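Local coordinates for protein RsfP (Uncultured bacterium, PDB 4GLJ) that probably catalyses the phosphorolysis of methylthioadenosine to adenine and 5-methylthioribose 1-phosphate, and binds the dye rhodamine B, at residues 25-30 / 251-256; 16-21 / 255-260; 12-17 / 49-54. All blocks are in the same frame, centred on the assembly; numbering follows the deposited sequence.

Contact 1: residues 25-30 / 251-256; sequences YQMQAL and QVIKQA. With RHB (N-[9-(2-carboxyphenyl)-6-(diethylamino)-3H-xanthen-3-ylidene]-N-ethylethanaminium), chain B.
Ala29 meets Lys254 at the outer side of this contact, and Met27 meets Ile253 deeper in. The methyl of Ala29 points at the helix. The lysine amino group lies against it, with NZ of Lys254 3.6 Å from CB of Ala29. A bend at chi3 (-90°) turns the end of the lysine chain over the alanine, and its CD also rests near that methyl. Met27 uses its sulfur. SD sits 4.1 Å from CG2 of Ile253, the branch anti to the backbone N, since CG1 stands beside that N (chi1 -75°). Both are buried.

Residues 27-30 form a type I beta turn, closed by a weak bond from Leu30 N to Met27 O (3.3 Å). The turn belongs to the loop after strand 16-20; Met27 and Ala29 pack against helix 237-263 of the phosphorylase fold. A side-chain bond from NE2 of Gln26 to OE1 of Gln28 (3.1 Å, 143° at the hydrogen) ties the outer side of the loop, the donor standing above the carbonyl plane. Gln250 on the same helix bonds Gln26 O through NE2. Earlier in the loop, Tyr25 lines the rhodamine B pocket, to which Ile239, Leu242 and Met243 of this helix contribute.

Contact 2: residues 16-21 / 255-260; sequences IAIIGG and QAVALI
No ring or side-chain amide takes part where Ile16 and Ile18 meet Val257 and Ile260. The one flat group touched is the peptide carbonyl of Val257, whose O is 4.1 Å from CD1 of Ile16. The rest is branched aliphatic packing.

Ile16 carries most of it. Its chain is extended at chi2 (165°), which carries CD1 out to the helix. That methyl lies 3.7 Å from CG2 of Ile260 and 4.1 Å from CG1 of Val257. CG1 of Ile16 backs onto the same Ile260 branch, at 3.8 Å. Val257 divides its two methyls between the isoleucines. CG1 takes Ile16, and CG2 faces CD1 of Ile18 at a looser 4.3 Å. Ala17, between the two isoleucines, points away from the helix, as strand alternation requires. All four touching residues are buried.

The helix runs nearly antiparallel to strand 16-20, at 156°, with the two axes 10.1 Å apart. Gly20 ends the strand, and Gly21 opens the loop with Ser22 and Tyr25 of the rhodamine B pocket. Strand 16-20 lies between the parallel strands 57-63 and 92-101. Helix 237-263 covers this face, the helix-on-sheet packing of the alpha/beta phosphorylase fold, and helix 145-157 packs beside it on Ala256 and Leu259.

Contact 3: residues 12-17 / 49-54; sequences NAADIA and IVLGEL
Leu51 is the side chain that joins the two segments, and it does so with both methyls. Each methyl meets a different kind of group on residues 12-17.

The purely apolar part is small. CD2 of Leu51 faces the methyl of Ala14, with 4.0 Å between CD2 and CB. Both side chains leave their backbones toward each other. Their CA atoms are the nearest pair across the contact, 7.8 Å apart, so the side chains fill the gap between two backbones that do not touch. Both residues are buried.

The second part sets a methyl against an amide. CD1 of Leu51 lies over the flat face of the Asn12 carboxamide, 3.7 Å from CG and 3.7 Å from ND2 of Asn12. CB of Asn12 is almost as close to it, at 3.8 Å. CG of Leu51 stands beside its backbone N (chi1 -61°), and the fork beyond it spans Asn12 and Ala14. Ala13 points the other way, in keeping with the extended backbone of this lead-in to strand 16-20. Asn12 is poorly ordered, so the details at this end are less certain.

The fold explains why the backbones stay apart. Strand 57-63 pairs with both: parallel to strand 16-20 and antiparallel to strand 49-54. The contact passes over one face of strand 57-63, where Ala14 rests on Thr58 and Leu51 on Ala60, and reaches from the lead-in of strand 16-20 to a strand two places away in the mixed sheet of the phosphorylase fold.

The polar interactions run to other parts of the chain. OD1 of Asp15 forms a salt bridge with Arg91. OE2 of Glu53 forms one with Arg34 and also bonds Thr58, which ties strand 49-54 to both of its neighbours in the sheet.

Overall arrangement
The contacts lie on one side of the chain's centre. Centres of contacts 1 and 2 are about 7 Å apart, 2 and 3 about 10 Å, and 1 and 3 about 12 Å. Contacts 1 and 2 share helix 237-263; contacts 2 and 3 share strand 16-20. Along the chain the order is 12-17, 16-21, 25-30, 49-54, and residues 251-260 of the helix only after nearly 200 more. Ile253 and Met27 of contact 1 pack on Ile18 of contact 2. These two contacts form one packed layer between helix and sheet. The Leu51-Ala14 packing of contact 3 lies on the opposite face of strand 57-63. Leu54 links strand 49-54 to Leu30, Lys254 and Val257 on the helix side.

Contact 1: residues 25-30 / 251-256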
# COMPACT_ATOMS: atom_id res chain seq x y z
N TYR A 25 -0.42 12.72 -26.84
CA TYR A 25 1.01 13.07 -26.87
C TYR A 25 1.18 14.49 -27.37
O TYR A 25 2.20 15.13 -27.09
CB TYR A 25 1.83 12.01 -27.66
CG TYR A 25 1.47 10.64 -27.09
CD1 TYR A 25 0.98 9.61 -27.90
CD2 TYR A 25 1.52 10.45 -25.69
CE1 TYR A 25 0.60 8.38 -27.33
CE2 TYR A 25 1.13 9.25 -25.10
CZ TYR A 25 0.67 8.23 -25.90
OH TYR A 25 0.31 7.06 -25.27
N GLN A 26 0.16 14.99 -28.07
CA GLN A 26 0.11 16.41 -28.37
C GLN A 26 -1.30 17.02 -28.44
O GLN A 26 -2.31 16.31 -28.54
CB GLN A 26 0.90 16.74 -29.65
CG GLN A 26 0.46 16.02 -30.91
CD GLN A 26 0.84 16.84 -32.12
OE1 GLN A 26 1.97 17.30 -32.24
NE2 GLN A 26 -0.13 17.06 -33.01
N MET A 27 -1.33 18.35 -28.35
CA MET A 27 -2.49 19.13 -28.71
C MET A 27 -2.26 19.86 -30.04
O MET A 27 -1.90 21.03 -30.04
CB MET A 27 -2.82 20.13 -27.62
CG MET A 27 -3.66 19.54 -26.52
SD MET A 27 -4.40 20.79 -25.44
CE MET A 27 -2.99 21.62 -24.68
N GLN A 28 -2.50 19.16 -31.14
CA GLN A 28 -2.46 19.70 -32.53
C GLN A 28 -3.06 21.11 -32.77
O GLN A 28 -2.46 21.93 -33.47
CB GLN A 28 -3.14 18.69 -33.48
CG GLN A 28 -3.29 19.11 -34.94
CD GLN A 28 -2.04 18.85 -35.76
OE1 GLN A 28 -0.92 19.03 -35.28
NE2 GLN A 28 -2.22 18.43 -37.01
N ALA A 29 -4.23 21.40 -32.20
CA ALA A 29 -4.92 22.65 -32.53
C ALA A 29 -4.31 23.95 -31.92
O ALA A 29 -4.62 25.05 -32.39
CB ALA A 29 -6.42 22.53 -32.23
N LEU A 30 -3.43 23.85 -30.92
CA LEU A 30 -2.87 25.10 -30.35
C LEU A 30 -2.07 25.86 -31.39
O LEU A 30 -1.32 25.27 -32.16
CB LEU A 30 -1.97 24.82 -29.15
CG LEU A 30 -2.57 24.03 -27.99
CD1 LEU A 30 -1.43 23.63 -27.03
CD2 LEU A 30 -3.66 24.81 -27.27
N GLN A 251 -11.70 17.37 -28.80
CA GLN A 251 -12.90 18.24 -29.00
C GLN A 251 -13.49 18.71 -27.69
O GLN A 251 -13.82 19.90 -27.50
CB GLN A 251 -13.98 17.57 -29.87
CG GLN A 251 -13.47 17.01 -31.18
CD GLN A 251 -12.62 18.02 -31.92
OE1 GLN A 251 -12.97 19.22 -32.01
NE2 GLN A 251 -11.48 17.55 -32.47
N VAL A 252 -13.49 17.79 -26.71
CA VAL A 252 -14.01 18.13 -25.41
C VAL A 252 -13.15 19.18 -24.72
O VAL A 252 -13.69 20.14 -24.16
CB VAL A 252 -14.20 16.87 -24.51
CG1 VAL A 252 -14.76 17.31 -23.15
CG2 VAL A 252 -15.13 15.83 -25.22
N ILE A 253 -11.83 18.98 -24.71
CA ILE A 253 -10.85 19.94 -24.18
C ILE A 253 -11.03 21.32 -24.84
O ILE A 253 -11.03 22.36 -24.14
CB ILE A 253 -9.40 19.39 -24.44
CG1 ILE A 253 -9.05 18.24 -23.47
CG2 ILE A 253 -8.31 20.45 -24.41
CD1 ILE A 253 -7.88 17.43 -24.05
N LYS A 254 -11.14 21.35 -26.17
CA LYS A 254 -11.39 22.66 -26.87
C LYS A 254 -12.57 23.41 -26.21
O LYS A 254 -12.44 24.56 -25.80
CB LYS A 254 -11.58 22.48 -28.39
CG LYS A 254 -10.25 22.52 -29.08
CD LYS A 254 -10.26 22.30 -30.61
CE LYS A 254 -10.12 20.81 -30.91
NZ LYS A 254 -9.49 20.59 -32.24
N GLN A 255 -13.69 22.73 -26.06
CA GLN A 255 -14.87 23.29 -25.43
C GLN A 255 -14.68 23.66 -23.97
O GLN A 255 -15.17 24.72 -23.53
CB GLN A 255 -16.06 22.34 -25.58
CG GLN A 255 -16.54 22.08 -27.02
CD GLN A 255 -16.89 23.34 -27.81
OE1 GLN A 255 -17.35 24.34 -27.28
NE2 GLN A 255 -16.61 23.29 -29.08
N ALA A 256 -13.94 22.83 -23.21
CA ALA A 256 -13.72 23.05 -21.80
C ALA A 256 -12.79 24.23 -21.54
O ALA A 256 -13.07 25.03 -20.65
CB ALA A 256 -13.12 21.77 -21.12
O2 RHB B . 0.52 -0.61 -26.07
C26 RHB B . 0.04 -1.75 -25.99
C19 RHB B . -0.96 -2.10 -24.94
C14 RHB B . -1.60 -1.21 -24.08
C15 RHB B . -2.52 -1.72 -23.18
C16 RHB B . -2.82 -3.06 -23.09
C17 RHB B . -2.18 -3.94 -23.93
C18 RHB B . -1.26 -3.44 -24.85
C9 RHB B . -1.44 0.28 -24.00
C8 RHB B . -1.85 0.92 -22.72
C13 RHB B . -2.33 0.18 -21.65
C12 RHB B . -2.71 0.78 -20.44
C11 RHB B . -2.57 2.14 -20.28
N1 RHB B . -3.00 2.79 -19.09
C35 RHB B . -4.28 2.12 -18.79
C36 RHB B . -5.02 1.99 -20.11
C22 RHB B . -2.10 2.87 -17.90
C23 RHB B . -1.25 4.15 -17.97
C10 RHB B . -2.12 2.87 -21.37
C7 RHB B . -1.74 2.28 -22.56
O1 RHB B . -1.27 3.05 -23.59
C1 RHB B . -0.89 2.55 -24.81
C2 RHB B . -0.95 1.19 -25.09
C6 RHB B . -0.43 3.45 -25.77
C5 RHB B . -0.02 3.01 -27.01
C4 RHB B . -0.07 1.65 -27.30
C3 RHB B . -0.53 0.75 -26.35
N2 RHB B . 0.42 3.96 -27.95
C24 RHB B . 1.68 4.61 -27.54
C25 RHB B . 1.75 5.98 -28.19
C33 RHB B . 0.54 3.34 -29.29
C34 RHB B . 0.38 4.43 -30.34
O3 RHB B . 0.34 -2.64 -26.81

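Contact 2: residues 16-21 / 255-260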
# COMPACT_ATOMS: atom_id res chain seq x y z
N ILE A 16 -4.50 27.76 -17.35
CA ILE A 16 -5.19 26.49 -17.58
C ILE A 16 -4.17 25.49 -18.15
O ILE A 16 -3.37 25.88 -19.02
CB ILE A 16 -6.28 26.64 -18.67
CG1 ILE A 16 -7.31 27.69 -18.24
CG2 ILE A 16 -6.97 25.25 -18.91
CD1 ILE A 16 -8.21 28.16 -19.41
N ALA A 17 -4.19 24.25 -17.63
CA ALA A 17 -3.30 23.19 -18.11
C ALA A 17 -4.06 21.94 -18.41
O ALA A 17 -5.04 21.59 -17.73
CB ALA A 17 -2.19 22.94 -17.11
N ILE A 18 -3.62 21.25 -19.45
CA ILE A 18 -4.16 19.96 -19.76
C ILE A 18 -3.02 18.95 -19.53
O ILE A 18 -1.90 19.11 -20.08
CB ILE A 18 -4.58 19.89 -21.23
CG1 ILE A 18 -5.55 21.05 -21.59
CG2 ILE A 18 -5.13 18.51 -21.61
CD1 ILE A 18 -6.84 21.02 -20.75
N ILE A 19 -3.32 17.88 -18.76
CA ILE A 19 -2.34 16.82 -18.53
C ILE A 19 -2.87 15.67 -19.32
O ILE A 19 -3.96 15.13 -19.05
CB ILE A 19 -2.15 16.42 -17.03
CG1 ILE A 19 -1.69 17.63 -16.24
CG2 ILE A 19 -1.16 15.22 -16.97
CD1 ILE A 19 -1.50 17.37 -14.74
N GLY A 20 -2.14 15.33 -20.40
CA GLY A 20 -2.60 14.34 -21.32
C GLY A 20 -2.10 12.92 -21.02
O GLY A 20 -0.85 12.72 -20.95
N GLY A 21 -3.04 11.95 -20.94
CA GLY A 21 -2.83 10.52 -20.64
C GLY A 21 -2.50 9.68 -21.84
O GLY A 21 -2.03 10.22 -22.87
N GLN A 255 -13.69 22.73 -26.06
CA GLN A 255 -14.87 23.29 -25.43
C GLN A 255 -14.68 23.66 -23.97
O GLN A 255 -15.17 24.72 -23.53
CB GLN A 255 -16.06 22.34 -25.58
CG GLN A 255 -16.54 22.08 -27.02
CD GLN A 255 -16.89 23.34 -27.81
OE1 GLN A 255 -17.35 24.34 -27.28
NE2 GLN A 255 -16.61 23.29 -29.08
N ALA A 256 -13.94 22.83 -23.21
CA ALA A 256 -13.72 23.05 -21.80
C ALA A 256 -12.79 24.23 -21.54
O ALA A 256 -13.07 25.03 -20.65
CB ALA A 256 -13.12 21.77 -21.12
N VAL A 257 -11.74 24.38 -22.35
CA VAL A 257 -10.86 25.50 -22.20
C VAL A 257 -11.68 26.82 -22.40
O VAL A 257 -11.60 27.79 -21.61
CB VAL A 257 -9.67 25.44 -23.19
CG1 VAL A 257 -8.92 26.75 -23.20
CG2 VAL A 257 -8.71 24.27 -22.87
N ALA A 258 -12.55 26.81 -23.40
CA ALA A 258 -13.39 27.97 -23.67
C ALA A 258 -14.23 28.34 -22.43
O ALA A 258 -14.26 29.50 -22.03
CB ALA A 258 -14.26 27.78 -24.92
N LEU A 259 -14.87 27.36 -21.82
CA LEU A 259 -15.72 27.62 -20.68
C LEU A 259 -14.96 28.08 -19.45
O LEU A 259 -15.46 28.93 -18.70
CB LEU A 259 -16.53 26.36 -20.36
CG LEU A 259 -17.57 26.06 -21.45
CD1 LEU A 259 -18.15 24.66 -21.34
CD2 LEU A 259 -18.68 27.10 -21.47
N ILE A 260 -13.78 27.48 -19.22
CA ILE A 260 -13.02 27.86 -18.06
C ILE A 260 -12.57 29.30 -18.26
O ILE A 260 -12.60 30.10 -17.31
CB ILE A 260 -11.79 26.95 -17.89
CG1 ILE A 260 -12.24 25.48 -17.57
CG2 ILE A 260 -10.83 27.54 -16.88
CD1 ILE A 260 -11.04 24.53 -17.59

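Contact 3: residues 12-17 / 49-54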
# COMPACT_ATOMS: atom_id res chain seq x y z
N ASN A 12 6.18 33.60 -19.67
CA ASN A 12 5.40 32.38 -19.96
C ASN A 12 4.45 31.98 -18.81
O ASN A 12 4.91 31.59 -17.73
CB ASN A 12 6.33 31.21 -20.38
CG ASN A 12 6.66 31.21 -21.88
OD1 ASN A 12 7.78 30.84 -22.28
ND2 ASN A 12 5.70 31.61 -22.73
N ALA A 13 3.14 32.10 -19.04
CA ALA A 13 2.15 32.04 -18.00
C ALA A 13 0.95 31.35 -18.66
O ALA A 13 0.76 31.45 -19.87
CB ALA A 13 1.80 33.45 -17.50
N ALA A 14 0.20 30.58 -17.89
CA ALA A 14 -1.01 29.98 -18.38
C ALA A 14 -1.89 29.80 -17.18
O ALA A 14 -1.43 29.54 -16.09
CB ALA A 14 -0.77 28.66 -19.06
N ASP A 15 -3.17 29.99 -17.38
CA ASP A 15 -4.09 29.89 -16.27
C ASP A 15 -4.62 28.45 -16.22
O ASP A 15 -5.19 28.03 -15.21
CB ASP A 15 -5.22 30.83 -16.63
CG ASP A 15 -6.23 30.99 -15.54
OD1 ASP A 15 -5.83 31.33 -14.40
OD2 ASP A 15 -7.46 30.85 -15.84
N ILE A 16 -4.50 27.76 -17.35
CA ILE A 16 -5.19 26.49 -17.58
C ILE A 16 -4.17 25.49 -18.15
O ILE A 16 -3.37 25.88 -19.02
CB ILE A 16 -6.28 26.64 -18.67
CG1 ILE A 16 -7.31 27.69 -18.24
CG2 ILE A 16 -6.97 25.25 -18.91
CD1 ILE A 16 -8.21 28.16 -19.41
N ALA A 17 -4.19 24.25 -17.63
CA ALA A 17 -3.30 23.19 -18.11
C ALA A 17 -4.06 21.94 -18.41
O ALA A 17 -5.04 21.59 -17.73
CB ALA A 17 -2.19 22.94 -17.11
N ILE A 49 6.94 21.24 -21.23
CA ILE A 49 5.59 21.68 -21.30
C ILE A 49 5.36 22.52 -22.58
O ILE A 49 6.16 23.42 -22.92
CB ILE A 49 5.29 22.42 -20.00
CG1 ILE A 49 5.19 21.37 -18.88
CG2 ILE A 49 4.00 23.24 -20.08
CD1 ILE A 49 5.56 21.96 -17.55
N VAL A 50 4.33 22.14 -23.34
CA VAL A 50 3.95 22.92 -24.54
C VAL A 50 2.91 24.02 -24.19
O VAL A 50 1.89 23.77 -23.54
CB VAL A 50 3.39 22.06 -25.70
CG1 VAL A 50 3.00 22.95 -26.90
CG2 VAL A 50 4.42 21.05 -26.22
N LEU A 51 3.23 25.24 -24.58
CA LEU A 51 2.31 26.38 -24.45
C LEU A 51 1.79 26.79 -25.82
O LEU A 51 2.53 26.85 -26.79
CB LEU A 51 2.96 27.58 -23.74
CG LEU A 51 3.41 27.25 -22.31
CD1 LEU A 51 4.52 28.20 -21.91
CD2 LEU A 51 2.25 27.36 -21.36
N GLY A 52 0.50 27.07 -25.87
CA GLY A 52 -0.08 27.50 -27.12
C GLY A 52 -1.41 28.13 -26.79
O GLY A 52 -1.84 28.10 -25.62
N GLU A 53 -2.05 28.70 -27.82
CA GLU A 53 -3.34 29.36 -27.67
C GLU A 53 -4.41 28.56 -28.40
O GLU A 53 -4.22 28.10 -29.52
CB GLU A 53 -3.32 30.83 -28.16
CG GLU A 53 -2.70 31.77 -27.11
CD GLU A 53 -1.18 31.62 -27.03
OE1 GLU A 53 -0.54 31.44 -28.10
OE2 GLU A 53 -0.63 31.69 -25.89
N LEU A 54 -5.52 28.37 -27.70
CA LEU A 54 -6.74 27.80 -28.25
C LEU A 54 -7.66 29.00 -28.24
O LEU A 54 -7.98 29.53 -27.17
CB LEU A 54 -7.20 26.67 -27.27
CG LEU A 54 -7.75 25.33 -27.78
CD1 LEU A 54 -6.92 24.78 -28.94
CD2 LEU A 54 -7.84 24.34 -26.62